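Local coordinates for cytoplasmic protein (Bacillus cereus, PDB 2O3L) that is of unknown function and folds, in the DUF1048 family, as a small all-helical protein with a left-handed superhelix, at residues A[25-30]-A[67-72]. Sequence-based numbering, arbitrary orientation.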
loop_
_atom_site.group_PDB
_atom_site.type_symbol
_atom_site.label_atom_id
_atom_site.label_comp_id
_atom_site.label_asym_id
_atom_site.label_seq_id
_atom_site.Cartn_x
_atom_site.Cartn_y
_atom_site.Cartn_z
ATOM N N GLN A 25 4.041 -3.670 -1.342
ATOM C CA GLN A 25 5.255 -2.968 -1.764
ATOM C C GLN A 25 6.140 -3.895 -2.610
ATOM O O GLN A 25 6.603 -3.531 -3.714
ATOM C CB GLN A 25 5.992 -2.453 -0.529
ATOM C CG GLN A 25 7.162 -1.598 -0.825
ATOM C CD GLN A 25 7.729 -0.989 0.423
ATOM O OE1 GLN A 25 7.902 -1.690 1.418
ATOM N NE2 GLN A 25 8.025 0.328 0.388
ATOM N N ASN A 26 6.322 -5.122 -2.146
ATOM C CA ASN A 26 7.118 -6.058 -2.903
ATOM C C ASN A 26 6.444 -6.422 -4.233
ATOM O O ASN A 26 7.117 -6.556 -5.269
ATOM C CB ASN A 26 7.438 -7.301 -2.075
ATOM C CG ASN A 26 8.590 -7.065 -1.113
ATOM O OD1 ASN A 26 9.758 -7.016 -1.524
ATOM N ND2 ASN A 26 8.272 -6.890 0.167
ATOM N N TYR A 27 5.137 -6.612 -4.207
ATOM C CA TYR A 27 4.429 -6.989 -5.430
ATOM C C TYR A 27 4.658 -5.880 -6.503
ATOM O O TYR A 27 4.988 -6.143 -7.661
ATOM C CB TYR A 27 2.953 -7.219 -5.170
ATOM C CG TYR A 27 2.216 -7.633 -6.425
ATOM C CD1 TYR A 27 1.792 -6.678 -7.370
ATOM C CD2 TYR A 27 1.938 -8.950 -6.673
ATOM C CE1 TYR A 27 1.103 -7.064 -8.522
ATOM C CE2 TYR A 27 1.260 -9.358 -7.827
ATOM C CZ TYR A 27 0.859 -8.418 -8.743
ATOM O OH TYR A 27 0.223 -8.848 -9.860
HETATM N N MSE A 28 4.551 -4.637 -6.075
HETATM C CA MSE A 28 4.680 -3.496 -6.984
HETATM C C MSE A 28 6.100 -3.371 -7.543
HETATM O O MSE A 28 6.289 -3.132 -8.720
HETATM C CB MSE A 28 4.262 -2.217 -6.247
HETATM C CG MSE A 28 2.774 -2.246 -5.985
HETATM SE SE MSE A 28 2.129 -0.603 -5.178
HETATM C CE MSE A 28 2.941 0.635 -6.342
ATOM N N TRP A 29 7.093 -3.603 -6.701
ATOM C CA TRP A 29 8.473 -3.611 -7.155
ATOM C C TRP A 29 8.772 -4.815 -8.079
ATOM O O TRP A 29 9.594 -4.730 -8.992
ATOM C CB TRP A 29 9.377 -3.686 -5.943
ATOM C CG TRP A 29 9.565 -2.398 -5.182
ATOM C CD1 TRP A 29 9.444 -1.132 -5.651
ATOM C CD2 TRP A 29 9.987 -2.285 -3.827
ATOM N NE1 TRP A 29 9.731 -0.226 -4.656
ATOM C CE2 TRP A 29 10.079 -0.918 -3.527
ATOM C CE3 TRP A 29 10.246 -3.218 -2.818
ATOM C CZ2 TRP A 29 10.444 -0.451 -2.257
ATOM C CZ3 TRP A 29 10.613 -2.754 -1.552
ATOM C CH2 TRP A 29 10.728 -1.383 -1.294
ATOM N N ASN A 30 8.094 -5.929 -7.825
ATOM C CA ASN A 30 8.222 -7.094 -8.654
ATOM C C ASN A 30 7.593 -6.895 -10.012
ATOM O O ASN A 30 8.118 -7.379 -10.992
ATOM C CB ASN A 30 7.565 -8.283 -7.968
ATOM C CG ASN A 30 8.418 -8.860 -6.814
ATOM O OD1 ASN A 30 9.612 -8.586 -6.726
ATOM N ND2 ASN A 30 7.793 -9.657 -5.942
ATOM N N ASP A 67 -7.111 -11.906 -1.585
ATOM C CA ASP A 67 -6.165 -11.965 -2.674
ATOM C C ASP A 67 -5.394 -10.641 -2.817
ATOM O O ASP A 67 -5.760 -9.778 -3.605
ATOM C CB ASP A 67 -6.882 -12.311 -3.975
ATOM C CG ASP A 67 -5.923 -12.597 -5.109
ATOM O OD1 ASP A 67 -4.694 -12.387 -4.935
ATOM O OD2 ASP A 67 -6.410 -13.019 -6.182
ATOM N N VAL A 68 -4.297 -10.524 -2.071
ATOM C CA VAL A 68 -3.504 -9.299 -2.022
ATOM C C VAL A 68 -2.823 -9.037 -3.361
ATOM O O VAL A 68 -2.697 -7.897 -3.772
ATOM C CB VAL A 68 -2.477 -9.339 -0.845
ATOM C CG1 VAL A 68 -1.547 -8.123 -0.844
ATOM C CG2 VAL A 68 -3.228 -9.434 0.456
ATOM N N ALA A 69 -2.417 -10.082 -4.079
ATOM C CA ALA A 69 -1.802 -9.869 -5.385
ATOM C C ALA A 69 -2.772 -9.193 -6.340
ATOM O O ALA A 69 -2.395 -8.306 -7.085
ATOM C CB ALA A 69 -1.304 -11.202 -5.996
ATOM N N SER A 70 -4.038 -9.599 -6.300
ATOM C CA SER A 70 -5.016 -9.025 -7.182
ATOM C C SER A 70 -5.314 -7.562 -6.794
ATOM O O SER A 70 -5.510 -6.725 -7.672
ATOM C CB SER A 70 -6.266 -9.889 -7.213
ATOM O OG SER A 70 -7.281 -9.194 -7.862
ATOM N N PHE A 71 -5.314 -7.261 -5.500
ATOM C CA PHE A 71 -5.401 -5.893 -5.013
ATOM C C PHE A 71 -4.227 -5.029 -5.538
ATOM O O PHE A 71 -4.434 -3.959 -6.112
ATOM C CB PHE A 71 -5.401 -5.874 -3.480
ATOM C CG PHE A 71 -5.514 -4.508 -2.897
ATOM C CD1 PHE A 71 -6.733 -3.852 -2.883
ATOM C CD2 PHE A 71 -4.403 -3.845 -2.409
ATOM C CE1 PHE A 71 -6.830 -2.564 -2.353
ATOM C CE2 PHE A 71 -4.490 -2.562 -1.887
ATOM C CZ PHE A 71 -5.715 -1.915 -1.874
ATOM N N ALA A 72 -3.007 -5.518 -5.345
ATOM C CA ALA A 72 -1.822 -4.780 -5.720
ATOM C C ALA A 72 -1.793 -4.628 -7.227
ATOM O O ALA A 72 -1.470 -3.557 -7.743
ATOM C CB ALA A 72 -0.583 -5.469 -5.202
#
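Tyr27 lays its phenol ring across the first turn of helix 68-82, overlapping Ala69 and Ala72 at once. In this left-handed superhelix of helices the contact packs the C-terminal half of helix 15-31 against the start of the last helix, an aromatic side chain resting on two alanines three residues apart. With CG anti to the backbone N (chi1 -179°), the ring extends away from its own backbone and lies against Ala69 and Ala72. The two alanines touch different branches of it: Ala72 CB lies 3.4 Å from CD1 of Tyr27 and 3.7 Å from its CG, approaching obliquely, while Ala69 CB touches the other branch, 3.7 Å from Tyr27 CE2. The carbonyl O of Ala69 lies over one face of the ring, 3.6 Å above the plane of Tyr27 and displaced toward the rim. With only a methyl on Ala72, the backbones are close here, CA of Tyr27 and CA of Ala72 being 6.6 Å apart. Between the two segments the contact is van der Waals packing, with no hydrogen bond across it. The phenol end is held from just further along the last helix, where Asp73 OD1 is hydrogen-bonded to Tyr27 OH, and Phe31, one turn on in helix 15-31, stacks with the ring. Ala72 also packs on Ile24, and Met28, a selenomethionine, touches Met39 and Gln43 of helix 36-56. The turn against which Tyr27 packs is capped by Asp67 at the N-cap position: Ser70 N donates to Asp67 OD1 over 3.2 Å, the N-H...O angle 156°, and meets that oxygen from well above the carboxylate plane, 70° out of it.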